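PDB 3H1T: type I site-specific restriction-modification system, R (Restriction) subunit from Vibrio vulnificus, which probably acts as the motor and nuclease subunit of a type I restriction enzyme, binding DNA and hydrolysing ATP to translocate it before cleavage. Local coordinates for residues Asp109-Leu114 against Phe130-Gly135; Pro356-Thr359 against Arg363-Ile366; Thr430-Arg435 against Trp551-Asp556; Lys441-Cys446 against Val537-Arg542. All coordinates share one frame; numbering follows the deposited sequence.

Contact 1. Residues Asp109-Leu114 against Phe130-Gly135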
loop_
_atom_site.group_PDB
_atom_site.type_symbol
_atom_site.label_atom_id
_atom_site.label_comp_id
_atom_site.label_asym_id
_atom_site.label_seq_id
_atom_site.Cartn_x
_atom_site.Cartn_y
_atom_site.Cartn_z
ATOM N N ASP A 109 -18.726 -9.984 6.250
ATOM C CA ASP A 109 -17.922 -9.329 5.228
ATOM C C ASP A 109 -17.123 -8.155 5.793
ATOM O O ASP A 109 -16.009 -7.908 5.349
ATOM C CB ASP A 109 -18.812 -8.844 4.076
ATOM C CG ASP A 109 -18.079 -8.811 2.742
ATOM O OD1 ASP A 109 -17.784 -9.888 2.186
ATOM O OD2 ASP A 109 -17.800 -7.700 2.244
ATOM N N TYR A 110 -17.687 -7.435 6.761
ATOM C CA TYR A 110 -17.001 -6.297 7.371
ATOM C C TYR A 110 -15.933 -6.793 8.332
ATOM O O TYR A 110 -14.890 -6.159 8.516
ATOM C CB TYR A 110 -17.977 -5.411 8.153
ATOM C CG TYR A 110 -18.874 -4.519 7.328
ATOM C CD1 TYR A 110 -18.345 -3.601 6.421
ATOM C CD2 TYR A 110 -20.255 -4.563 7.487
ATOM C CE1 TYR A 110 -19.176 -2.743 5.683
ATOM C CE2 TYR A 110 -21.096 -3.715 6.762
ATOM C CZ TYR A 110 -20.548 -2.808 5.860
ATOM O OH TYR A 110 -21.382 -1.990 5.128
ATOM N N ALA A 111 -16.224 -7.921 8.963
ATOM C CA ALA A 111 -15.311 -8.534 9.907
ATOM C C ALA A 111 -14.073 -8.942 9.145
ATOM O O ALA A 111 -12.951 -8.642 9.537
ATOM C CB ALA A 111 -15.960 -9.747 10.534
ATOM N N GLU A 112 -14.295 -9.630 8.032
ATOM C CA GLU A 112 -13.209 -10.089 7.180
ATOM C C GLU A 112 -12.404 -8.895 6.633
ATOM O O GLU A 112 -11.176 -8.939 6.605
ATOM C CB GLU A 112 -13.779 -10.957 6.049
ATOM C CG GLU A 112 -14.197 -12.354 6.528
ATOM C CD GLU A 112 -15.351 -12.973 5.738
ATOM O OE1 GLU A 112 -15.602 -12.534 4.598
ATOM O OE2 GLU A 112 -16.002 -13.909 6.254
ATOM N N ILE A 113 -13.069 -7.818 6.224
ATOM C CA ILE A 113 -12.353 -6.655 5.709
ATOM C C ILE A 113 -11.559 -5.893 6.781
ATOM O O ILE A 113 -10.473 -5.401 6.518
ATOM C CB ILE A 113 -13.329 -5.653 5.043
ATOM C CG1 ILE A 113 -13.793 -6.184 3.690
ATOM C CG2 ILE A 113 -12.655 -4.300 4.845
ATOM C CD1 ILE A 113 -14.958 -5.391 3.103
ATOM N N LEU A 114 -12.119 -5.795 7.983
ATOM C CA LEU A 114 -11.484 -5.089 9.087
ATOM C C LEU A 114 -10.572 -5.988 9.919
ATOM O O LEU A 114 -9.997 -5.545 10.909
ATOM C CB LEU A 114 -12.555 -4.473 9.983
ATOM C CG LEU A 114 -13.516 -3.448 9.378
ATOM C CD1 LEU A 114 -14.678 -3.251 10.326
ATOM C CD2 LEU A 114 -12.806 -2.128 9.117
ATOM N N PHE A 130 -21.407 -14.736 14.717
ATOM C CA PHE A 130 -20.588 -15.656 13.963
ATOM C C PHE A 130 -19.224 -15.454 14.591
ATOM O O PHE A 130 -18.669 -14.357 14.576
ATOM C CB PHE A 130 -20.480 -15.361 12.472
ATOM C CG PHE A 130 -19.613 -16.363 11.758
ATOM C CD1 PHE A 130 -20.135 -17.591 11.348
ATOM C CD2 PHE A 130 -18.244 -16.133 11.603
ATOM C CE1 PHE A 130 -19.303 -18.576 10.803
ATOM C CE2 PHE A 130 -17.405 -17.116 11.062
ATOM C CZ PHE A 130 -17.932 -18.332 10.663
ATOM N N ASP A 131 -18.684 -16.516 15.158
ATOM C CA ASP A 131 -17.397 -16.432 15.818
ATOM C C ASP A 131 -16.343 -17.120 14.957
ATOM O O ASP A 131 -16.389 -18.338 14.765
ATOM C CB ASP A 131 -17.524 -17.104 17.186
ATOM C CG ASP A 131 -16.258 -17.025 18.007
ATOM O OD1 ASP A 131 -15.153 -17.028 17.439
ATOM O OD2 ASP A 131 -16.377 -16.985 19.246
ATOM N N TYR A 132 -15.400 -16.344 14.431
ATOM C CA TYR A 132 -14.361 -16.921 13.598
ATOM C C TYR A 132 -13.434 -17.866 14.354
ATOM O O TYR A 132 -12.829 -18.750 13.742
ATOM C CB TYR A 132 -13.547 -15.820 12.906
ATOM C CG TYR A 132 -14.329 -15.072 11.848
ATOM C CD1 TYR A 132 -15.273 -14.113 12.208
ATOM C CD2 TYR A 132 -14.160 -15.358 10.491
ATOM C CE1 TYR A 132 -16.023 -13.451 11.259
ATOM C CE2 TYR A 132 -14.914 -14.702 9.522
ATOM C CZ TYR A 132 -15.850 -13.750 9.915
ATOM O OH TYR A 132 -16.636 -13.119 8.989
ATOM N N THR A 133 -13.336 -17.707 15.675
ATOM C CA THR A 133 -12.458 -18.573 16.454
ATOM C C THR A 133 -13.037 -19.984 16.620
ATOM O O THR A 133 -12.295 -20.921 16.884
ATOM C CB THR A 133 -12.154 -17.983 17.853
ATOM O OG1 THR A 133 -13.343 -18.001 18.653
ATOM C CG2 THR A 133 -11.654 -16.544 17.730
ATOM N N THR A 134 -14.349 -20.141 16.464
ATOM C CA THR A 134 -14.954 -21.467 16.576
ATOM C C THR A 134 -15.680 -21.880 15.299
ATOM O O THR A 134 -15.910 -23.062 15.059
ATOM C CB THR A 134 -15.982 -21.561 17.721
ATOM O OG1 THR A 134 -17.074 -20.681 17.455
ATOM C CG2 THR A 134 -15.357 -21.188 19.037
ATOM N N GLY A 135 -16.053 -20.900 14.488
ATOM C CA GLY A 135 -16.760 -21.197 13.263
ATOM C C GLY A 135 -18.230 -21.466 13.513
ATOM O O GLY A 135 -18.944 -21.860 12.599
#
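Ala-111 and Tyr-132 mark the nearest approach of the backbones, 9.2 Å from CA to CA, where helix 104-114 faces the end of a strand and the bend that follows it. No backbone bond joins the two segments; Tyr-132 spans most of the gap and Glu-112 comes to meet it. The CG of Tyr-132 lies opposite the carbonyl carbon (chi1 -69°), which sends the ring across to the helix. There the CB of Ala-111 sits 3.8 Å from ring atom CE1 of Tyr-132, approaching obliquely. Glu-112 reaches over with an extended chain, and its OE2 comes to the ring edge, close to the ring plane and 2.9 Å from Tyr-132 OH; carboxylate and ring stand perpendicular. Within its own segment, Tyr-132 takes the edge of Phe-130 over the centre of one ring face, with Phe-130 CE2 3.6 Å above the plane. The bend is shaped by Asp-131, whose OD1 accepts from Thr-133 N at 2.6 Å in an Asx turn, while its OD2 forms a salt bridge with Arg-152. Gly-135 N closes the turn on Asp-131 O at 2.6 Å. The link between helix 104-114 and the turn after strand 127-131 is thus apolar where Ala-111 CB nears CE1 and polar at the hydroxyl, where the nearby carboxylate would probably favour the neutral form of the phenol.

Contact 2. Residues Pro356-Thr359 against Arg363-Ile366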
loop_
_atom_site.group_PDB
_atom_site.type_symbol
_atom_site.label_atom_id
_atom_site.label_comp_id
_atom_site.label_asym_id
_atom_site.label_seq_id
_atom_site.Cartn_x
_atom_site.Cartn_y
_atom_site.Cartn_z
ATOM N N PRO A 356 2.335 -14.319 3.473
ATOM C CA PRO A 356 1.982 -13.047 4.107
ATOM C C PRO A 356 0.928 -13.148 5.207
ATOM O O PRO A 356 -0.019 -13.923 5.101
ATOM C CB PRO A 356 1.522 -12.196 2.920
ATOM C CG PRO A 356 0.949 -13.226 1.960
ATOM C CD PRO A 356 1.986 -14.314 2.038
ATOM N N ILE A 357 1.110 -12.370 6.270
ATOM C CA ILE A 357 0.153 -12.356 7.374
ATOM C C ILE A 357 -1.012 -11.429 7.013
ATOM O O ILE A 357 -2.080 -11.465 7.619
ATOM C CB ILE A 357 0.851 -11.929 8.702
ATOM C CG1 ILE A 357 1.578 -10.594 8.552
ATOM C CG2 ILE A 357 1.875 -12.979 9.086
ATOM C CD1 ILE A 357 0.706 -9.395 8.686
ATOM N N TYR A 358 -0.779 -10.613 5.988
ATOM C CA TYR A 358 -1.765 -9.680 5.478
ATOM C C TYR A 358 -1.341 -9.153 4.108
ATOM O O TYR A 358 -0.149 -8.977 3.837
ATOM C CB TYR A 358 -1.944 -8.506 6.448
ATOM C CG TYR A 358 -3.041 -7.547 6.049
ATOM C CD1 TYR A 358 -4.356 -7.984 5.915
ATOM C CD2 TYR A 358 -2.767 -6.210 5.792
ATOM C CE1 TYR A 358 -5.376 -7.104 5.546
ATOM C CE2 TYR A 358 -3.775 -5.321 5.414
ATOM C CZ TYR A 358 -5.079 -5.775 5.297
ATOM O OH TYR A 358 -6.081 -4.902 4.952
ATOM N N THR A 359 -2.332 -8.929 3.249
ATOM C CA THR A 359 -2.108 -8.398 1.917
ATOM C C THR A 359 -3.086 -7.261 1.643
ATOM O O THR A 359 -4.292 -7.433 1.771
ATOM C CB THR A 359 -2.346 -9.455 0.797
ATOM O OG1 THR A 359 -1.373 -10.500 0.879
ATOM C CG2 THR A 359 -2.245 -8.791 -0.569
ATOM N N ARG A 363 -5.840 -3.306 -5.936
ATOM C CA ARG A 363 -7.266 -3.498 -6.143
ATOM C C ARG A 363 -8.056 -2.959 -4.949
ATOM O O ARG A 363 -8.998 -2.201 -5.116
ATOM C CB ARG A 363 -7.539 -4.994 -6.324
ATOM C CG ARG A 363 -8.933 -5.348 -6.790
ATOM C CD ARG A 363 -9.140 -6.850 -6.950
ATOM N NE ARG A 363 -9.676 -7.505 -5.756
ATOM C CZ ARG A 363 -8.958 -7.900 -4.704
ATOM N NH1 ARG A 363 -7.642 -7.720 -4.667
ATOM N NH2 ARG A 363 -9.561 -8.490 -3.681
ATOM N N GLN A 364 -7.673 -3.357 -3.741
ATOM C CA GLN A 364 -8.367 -2.894 -2.542
ATOM C C GLN A 364 -8.140 -1.395 -2.336
ATOM O O GLN A 364 -9.076 -0.669 -2.012
ATOM C CB GLN A 364 -7.892 -3.666 -1.306
ATOM C CG GLN A 364 -8.912 -3.689 -0.193
ATOM C CD GLN A 364 -8.674 -4.800 0.815
ATOM O OE1 GLN A 364 -8.140 -5.859 0.482
ATOM N NE2 GLN A 364 -9.093 -4.571 2.054
ATOM N N GLY A 365 -6.903 -0.943 -2.519
ATOM C CA GLY A 365 -6.605 0.466 -2.377
ATOM C C GLY A 365 -7.466 1.324 -3.290
ATOM O O GLY A 365 -8.038 2.329 -2.849
ATOM N N ILE A 366 -7.584 0.951 -4.557
ATOM C CA ILE A 366 -8.414 1.732 -5.467
ATOM C C ILE A 366 -9.863 1.682 -5.009
ATOM O O ILE A 366 -10.554 2.694 -5.002
ATOM C CB ILE A 366 -8.401 1.208 -6.934
ATOM C CG1 ILE A 366 -6.995 1.280 -7.529
ATOM C CG2 ILE A 366 -9.327 2.071 -7.789
ATOM C CD1 ILE A 366 -6.896 0.597 -8.871
HETATM O O HOH W 1 -8.580 -6.229 4.516
HETATM O O HOH W 2 -6.194 -7.013 -0.644
#
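Tyr-358 and Thr-359 reach Gln-364 through two waters instead of touching it directly, with 4.2 Å between Tyr-358 OH and Gln-364 NE2. One water lies at the edge of the tyrosine ring, in its plane, 2.9 Å from Tyr-358 OH, and accepts from Gln-364 NE2 at 3.0 Å. The second donates to Thr-359 O at 3.1 Å and to Gln-364 OE1, the latter at a suspiciously short 2.5 Å. Together with Tyr-181, whose OH takes a direct hydrogen bond from Gln-364 NE2, these partners probably restrict the rotation of the amide, whose plane stands 81° to the ring. Gln-364 spans this distance because its chain is drawn out, with CG opposite the backbone N (chi1 -155°) and the next bond extended. Further out, the backbone N of Gln-364 bonds Ser-361 OG, just ahead of helix 362-368. The ring of Tyr-358 also rests against Tyr-182, Ile-185 and Arg-189 of helix 181-195. Strand 358-360 is an outermost strand of the parallel sheet of the first RecA-like domain, and helix 362-368 follows it directly, on the path leading to the second, as in superfamily 2 helicases.

Contact 3. Residues Thr430-Arg435 against Trp551-Asp556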
loop_
_atom_site.group_PDB
_atom_site.type_symbol
_atom_site.label_atom_id
_atom_site.label_comp_id
_atom_site.label_asym_id
_atom_site.label_seq_id
_atom_site.Cartn_x
_atom_site.Cartn_y
_atom_site.Cartn_z
ATOM N N THR A 430 3.292 13.387 -27.744
ATOM C CA THR A 430 3.101 14.834 -27.834
ATOM C C THR A 430 1.702 15.201 -28.300
ATOM O O THR A 430 1.089 16.121 -27.755
ATOM C CB THR A 430 4.142 15.483 -28.787
ATOM O OG1 THR A 430 5.454 15.326 -28.227
ATOM C CG2 THR A 430 3.847 16.978 -28.985
ATOM N N ASP A 431 1.206 14.494 -29.313
ATOM C CA ASP A 431 -0.139 14.754 -29.838
ATOM C C ASP A 431 -1.142 14.417 -28.759
ATOM O O ASP A 431 -2.104 15.150 -28.545
ATOM C CB ASP A 431 -0.429 13.896 -31.072
ATOM C CG ASP A 431 0.248 14.418 -32.329
ATOM O OD1 ASP A 431 0.770 15.556 -32.325
ATOM O OD2 ASP A 431 0.230 13.677 -33.340
ATOM N N PHE A 432 -0.904 13.305 -28.068
ATOM C CA PHE A 432 -1.780 12.868 -26.992
ATOM C C PHE A 432 -1.853 13.980 -25.955
ATOM O O PHE A 432 -2.931 14.455 -25.615
ATOM C CB PHE A 432 -1.251 11.562 -26.367
ATOM C CG PHE A 432 -1.920 11.191 -25.072
ATOM C CD1 PHE A 432 -1.486 11.746 -23.866
ATOM C CD2 PHE A 432 -2.991 10.299 -25.049
ATOM C CE1 PHE A 432 -2.105 11.417 -22.656
ATOM C CE2 PHE A 432 -3.621 9.962 -23.844
ATOM C CZ PHE A 432 -3.176 10.526 -22.642
HETATM N N MSE A 433 -0.702 14.409 -25.460
HETATM C CA MSE A 433 -0.674 15.473 -24.467
HETATM C C MSE A 433 -1.284 16.787 -24.966
HETATM O O MSE A 433 -1.862 17.541 -24.180
HETATM C CB MSE A 433 0.765 15.694 -23.989
HETATM C CG MSE A 433 1.316 14.490 -23.231
HETATM SE SE MSE A 433 3.088 14.712 -22.453
HETATM C CE MSE A 433 2.618 15.952 -21.023
ATOM N N LYS A 434 -1.158 17.067 -26.259
ATOM C CA LYS A 434 -1.716 18.287 -26.827
ATOM C C LYS A 434 -3.239 18.221 -26.781
ATOM O O LYS A 434 -3.908 19.242 -26.578
ATOM C CB LYS A 434 -1.198 18.509 -28.272
ATOM C CG LYS A 434 0.148 19.251 -28.324
ATOM C CD LYS A 434 0.731 19.397 -29.738
ATOM C CE LYS A 434 1.907 20.386 -29.737
ATOM N NZ LYS A 434 2.706 20.369 -31.006
ATOM N N ARG A 435 -3.797 17.025 -26.932
ATOM C CA ARG A 435 -5.239 16.896 -26.891
ATOM C C ARG A 435 -5.767 16.675 -25.481
ATOM O O ARG A 435 -6.974 16.643 -25.293
ATOM C CB ARG A 435 -5.726 15.769 -27.822
ATOM C CG ARG A 435 -5.450 14.360 -27.340
ATOM C CD ARG A 435 -5.998 13.325 -28.303
ATOM N NE ARG A 435 -5.161 13.163 -29.481
ATOM C CZ ARG A 435 -4.252 12.203 -29.621
ATOM N NH1 ARG A 435 -4.064 11.321 -28.650
ATOM N NH2 ARG A 435 -3.538 12.119 -30.735
ATOM N N TRP A 551 -6.813 10.249 -10.939
ATOM C CA TRP A 551 -6.568 9.023 -11.697
ATOM C C TRP A 551 -5.406 9.268 -12.645
ATOM O O TRP A 551 -4.929 10.394 -12.751
ATOM C CB TRP A 551 -7.821 8.607 -12.489
ATOM C CG TRP A 551 -8.330 9.665 -13.414
ATOM C CD1 TRP A 551 -9.107 10.740 -13.085
ATOM C CD2 TRP A 551 -8.041 9.794 -14.812
ATOM N NE1 TRP A 551 -9.318 11.533 -14.190
ATOM C CE2 TRP A 551 -8.670 10.978 -15.262
ATOM C CE3 TRP A 551 -7.308 9.029 -15.727
ATOM C CZ2 TRP A 551 -8.589 11.414 -16.593
ATOM C CZ3 TRP A 551 -7.229 9.463 -17.053
ATOM C CH2 TRP A 551 -7.863 10.647 -17.468
ATOM N N PHE A 552 -4.941 8.224 -13.322
ATOM C CA PHE A 552 -3.835 8.395 -14.256
ATOM C C PHE A 552 -3.888 7.489 -15.480
ATOM O O PHE A 552 -4.666 6.535 -15.527
ATOM C CB PHE A 552 -2.497 8.189 -13.543
ATOM C CG PHE A 552 -2.249 6.780 -13.104
ATOM C CD1 PHE A 552 -2.949 6.228 -12.022
ATOM C CD2 PHE A 552 -1.291 6.005 -13.749
ATOM C CE1 PHE A 552 -2.687 4.921 -11.590
ATOM C CE2 PHE A 552 -1.024 4.700 -13.327
ATOM C CZ PHE A 552 -1.720 4.155 -12.249
ATOM N N ASN A 553 -3.048 7.801 -16.467
ATOM C CA ASN A 553 -2.953 7.047 -17.716
ATOM C C ASN A 553 -1.679 6.235 -17.795
ATOM O O ASN A 553 -0.640 6.652 -17.306
ATOM C CB ASN A 553 -2.939 7.992 -18.934
ATOM C CG ASN A 553 -4.102 8.918 -18.975
ATOM O OD1 ASN A 553 -5.221 8.506 -19.271
ATOM N ND2 ASN A 553 -3.860 10.184 -18.671
ATOM N N ILE A 554 -1.778 5.075 -18.424
ATOM C CA ILE A 554 -0.627 4.232 -18.665
ATOM C C ILE A 554 -0.588 4.064 -20.179
ATOM O O ILE A 554 -1.401 3.337 -20.748
ATOM C CB ILE A 554 -0.764 2.852 -18.016
ATOM C CG1 ILE A 554 -0.681 2.969 -16.486
ATOM C CG2 ILE A 554 0.335 1.939 -18.521
ATOM C CD1 ILE A 554 -0.884 1.606 -15.769
ATOM N N ILE A 555 0.307 4.798 -20.832
ATOM C CA ILE A 555 0.463 4.709 -22.276
ATOM C C ILE A 555 1.540 3.641 -22.516
ATOM O O ILE A 555 2.683 3.785 -22.074
ATOM C CB ILE A 555 0.902 6.064 -22.878
ATOM C CG1 ILE A 555 -0.177 7.133 -22.683
ATOM C CG2 ILE A 555 1.123 5.918 -24.357
ATOM C CD1 ILE A 555 -0.308 7.665 -21.269
ATOM N N ASP A 556 1.156 2.555 -23.187
ATOM C CA ASP A 556 2.048 1.414 -23.459
ATOM C C ASP A 556 2.506 1.320 -24.923
ATOM O O ASP A 556 1.725 0.940 -25.805
ATOM C CB ASP A 556 1.314 0.118 -23.075
ATOM C CG ASP A 556 2.232 -1.090 -22.997
ATOM O OD1 ASP A 556 3.433 -0.968 -23.308
ATOM O OD2 ASP A 556 1.744 -2.175 -22.623
#
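Phe-432 and Ile-555 are the closest backbone pair, 9.7 Å between CA atoms, so segment 430-435 of helix 422-436 lies over strand 552-556 at a spacing that only side chains can fill. The ring of Phe-432 makes every contact from the helix side. With its CG placed opposite the backbone N (chi1 168°), Phe-432 projects from the helix and presents its far end, CZ, to two strand residues, separated by one position, that point to the same face. The amide of Asn-553 comes to the ring edge close to its plane, ND2 standing 4.0 Å from Phe-432 CZ, and the amide is turned 82° against the ring. Ile-555 meets the same atom with its delta carbon: CD1 lies 4.3 Å from Phe-432 CZ, arriving obliquely. The contact is thus mixed, an aliphatic tip and an amide both meeting CZ, and nothing across it is hydrogen-bonded. The polar atoms of Asn-553 are nevertheless provided for within the sheet. Its ND2 donates to Asn-520 OD1 on the adjacent strand, and its OD1 has a weak bond from His-377 NE2. Because that amide is held by its own sheet, it offers Phe-432 a fixed surface. The neighbouring Asn-520 also touches the phenyl ring, widening the seat beyond a single strand. Strand 552-556 runs parallel between strands 518-524 and 374-381 in the sheet of the second RecA-like domain, and helix 422-436 covers one face of it. Phe-552, on the other face, packs on Thr-541, while Thr-430 on the same helix touches Leu-459 and Leu-462 of helix 449-462.

Contact 4. Residues Lys441-Cys446 against Val537-Arg542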
loop_
_atom_site.group_PDB
_atom_site.type_symbol
_atom_site.label_atom_id
_atom_site.label_comp_id
_atom_site.label_asym_id
_atom_site.label_seq_id
_atom_site.Cartn_x
_atom_site.Cartn_y
_atom_site.Cartn_z
ATOM N N LYS A 441 2.106 16.132 -15.471
ATOM C CA LYS A 441 3.410 15.537 -15.203
ATOM C C LYS A 441 3.461 14.108 -15.677
ATOM O O LYS A 441 2.609 13.298 -15.323
ATOM C CB LYS A 441 3.756 15.613 -13.725
ATOM C CG LYS A 441 4.136 17.009 -13.265
ATOM C CD LYS A 441 4.778 16.962 -11.890
ATOM C CE LYS A 441 4.836 18.345 -11.225
ATOM N NZ LYS A 441 5.866 19.288 -11.751
ATOM N N THR A 442 4.496 13.813 -16.461
ATOM C CA THR A 442 4.693 12.510 -17.098
ATOM C C THR A 442 6.081 11.899 -16.902
ATOM O O THR A 442 7.069 12.619 -16.839
ATOM C CB THR A 442 4.466 12.654 -18.618
ATOM O OG1 THR A 442 3.160 13.191 -18.849
ATOM C CG2 THR A 442 4.618 11.321 -19.322
ATOM N N ILE A 443 6.152 10.573 -16.836
ATOM C CA ILE A 443 7.424 9.866 -16.684
ATOM C C ILE A 443 7.521 8.841 -17.803
ATOM O O ILE A 443 6.607 8.047 -17.992
ATOM C CB ILE A 443 7.532 9.107 -15.324
ATOM C CG1 ILE A 443 7.421 10.081 -14.150
ATOM C CG2 ILE A 443 8.902 8.410 -15.221
ATOM C CD1 ILE A 443 7.378 9.399 -12.800
ATOM N N VAL A 444 8.618 8.839 -18.549
ATOM C CA VAL A 444 8.765 7.885 -19.646
ATOM C C VAL A 444 9.900 6.913 -19.382
ATOM O O VAL A 444 11.056 7.307 -19.277
ATOM C CB VAL A 444 9.024 8.617 -20.999
ATOM C CG1 VAL A 444 9.060 7.609 -22.165
ATOM C CG2 VAL A 444 7.947 9.641 -21.240
ATOM N N PHE A 445 9.559 5.638 -19.279
ATOM C CA PHE A 445 10.548 4.611 -19.004
ATOM C C PHE A 445 11.150 4.035 -20.276
ATOM O O PHE A 445 10.509 3.263 -20.993
ATOM C CB PHE A 445 9.911 3.509 -18.165
ATOM C CG PHE A 445 9.575 3.943 -16.773
ATOM C CD1 PHE A 445 10.535 3.898 -15.770
ATOM C CD2 PHE A 445 8.323 4.472 -16.482
ATOM C CE1 PHE A 445 10.256 4.379 -14.492
ATOM C CE2 PHE A 445 8.032 4.955 -15.203
ATOM C CZ PHE A 445 9.006 4.907 -14.207
ATOM N N CYS A 446 12.403 4.394 -20.534
ATOM C CA CYS A 446 13.100 3.951 -21.732
ATOM C C CYS A 446 14.005 2.741 -21.514
ATOM O O CYS A 446 14.202 2.284 -20.382
ATOM C CB CYS A 446 13.900 5.122 -22.300
ATOM S SG CYS A 446 12.867 6.631 -22.492
ATOM N N VAL A 537 4.053 0.990 -12.713
ATOM C CA VAL A 537 2.648 1.375 -12.589
ATOM C C VAL A 537 2.354 2.120 -11.275
ATOM O O VAL A 537 1.482 2.988 -11.219
ATOM C CB VAL A 537 1.735 0.117 -12.714
ATOM C CG1 VAL A 537 0.287 0.470 -12.460
ATOM C CG2 VAL A 537 1.867 -0.461 -14.111
ATOM N N GLY A 538 3.111 1.795 -10.228
ATOM C CA GLY A 538 2.930 2.446 -8.947
ATOM C C GLY A 538 3.460 3.869 -8.903
ATOM O O GLY A 538 3.404 4.526 -7.861
ATOM N N ARG A 539 3.991 4.355 -10.017
ATOM C CA ARG A 539 4.495 5.716 -10.043
ATOM C C ARG A 539 3.324 6.679 -10.094
ATOM O O ARG A 539 3.437 7.846 -9.698
ATOM C CB ARG A 539 5.376 5.973 -11.270
ATOM C CG ARG A 539 6.755 5.340 -11.226
ATOM C CD ARG A 539 7.380 5.496 -9.853
ATOM N NE ARG A 539 7.201 4.281 -9.063
ATOM C CZ ARG A 539 7.419 4.191 -7.756
ATOM N NH1 ARG A 539 7.827 5.246 -7.069
ATOM N NH2 ARG A 539 7.231 3.036 -7.132
ATOM N N GLY A 540 2.195 6.192 -10.592
ATOM C CA GLY A 540 1.038 7.056 -10.702
ATOM C C GLY A 540 -0.175 6.765 -9.846
ATOM O O GLY A 540 -1.148 7.500 -9.937
ATOM N N THR A 541 -0.127 5.734 -9.007
ATOM C CA THR A 541 -1.282 5.374 -8.182
ATOM C C THR A 541 -1.555 6.247 -6.968
ATOM O O THR A 541 -2.566 6.071 -6.294
ATOM C CB THR A 541 -1.185 3.925 -7.669
ATOM O OG1 THR A 541 0.002 3.793 -6.879
ATOM C CG2 THR A 541 -1.141 2.931 -8.838
ATOM N N ARG A 542 -0.655 7.173 -6.669
ATOM C CA ARG A 542 -0.831 8.053 -5.523
ATOM C C ARG A 542 -1.928 9.102 -5.789
ATOM O O ARG A 542 -2.014 9.655 -6.886
ATOM C CB ARG A 542 0.505 8.734 -5.226
ATOM C CG ARG A 542 0.649 9.265 -3.822
ATOM C CD ARG A 542 1.352 8.259 -2.929
ATOM N NE ARG A 542 2.228 8.909 -1.957
ATOM C CZ ARG A 542 1.802 9.706 -0.981
ATOM N NH1 ARG A 542 0.505 9.957 -0.839
ATOM N NH2 ARG A 542 2.674 10.253 -0.143
#
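Arg-539 leans on Ile-443 and Phe-445 with the hydrocarbon half of its side chain, and its backbone stands 8.4 Å from the strand at the closest CA pair, Arg-539 and Ile-443. The first atom, CB, faces the strand and lies 4.3 Å from Ile-443 CD1, the end of an isoleucine chain that rises from the sheet. Next comes CG, set opposite the carbonyl carbon by a chi1 of -74°. It meets the edge of the Phe-445 ring near the ring plane, 3.8 Å from Phe-445 CZ and 4.2 Å from Phe-445 CE2. Beyond CG the chain bends, with chi2 at -42° and another bend at chi3, and this carries the rest of the residue away from the strand. NE then donates to Gln-535 O, in the helix just upstream, NH1 makes a weak bond to Val-513 O, and NH2 bonds a residue adjoining the segment. The guanidinium plane is 83° from the phenyl plane, but the charged group does not pack on the ring. A type I turn from Val-537 to Gly-540 sets up this course, closed by a weak bond from Gly-540 N to Val-537 O at 3.3 Å. The run from Gln-535 to Arg-542 matches motif VI of superfamily 2 helicases, whose arginines commonly face the nucleotide cleft between the two RecA-like domains. The side chain thus divides by chemistry: its methylenes are seated on a buried apolar patch of strand 441-446, while the hold of Gln-535 O on NE, and the weaker one of Val-513 O on NH1, would bias the direction of the guanidinium.

In the fold
The four contacts are spread over three lobes. Contacts 1 and 2 come in series along the chain, whereas both segments of contact 4 fall between those of contact 3. Contact 1 lies in the N-terminal domain, whose mixed sheet and position fit the endonuclease part of an HsdR subunit. Contact 2, its centre about 17 Å away, lies at the edge of the first RecA-like sheet, near the centre of the chain. Contacts 3 and 4 share the second RecA-like sheet, their centres about 11 Å apart. Helix 422-436 is followed in the chain by strand 441-446, and selenomethionine Met-433 touches Thr-442 with its CE. Contacts 1 and 3 stand about 43 Å apart between centres, consistent with separate nuclease and motor modules.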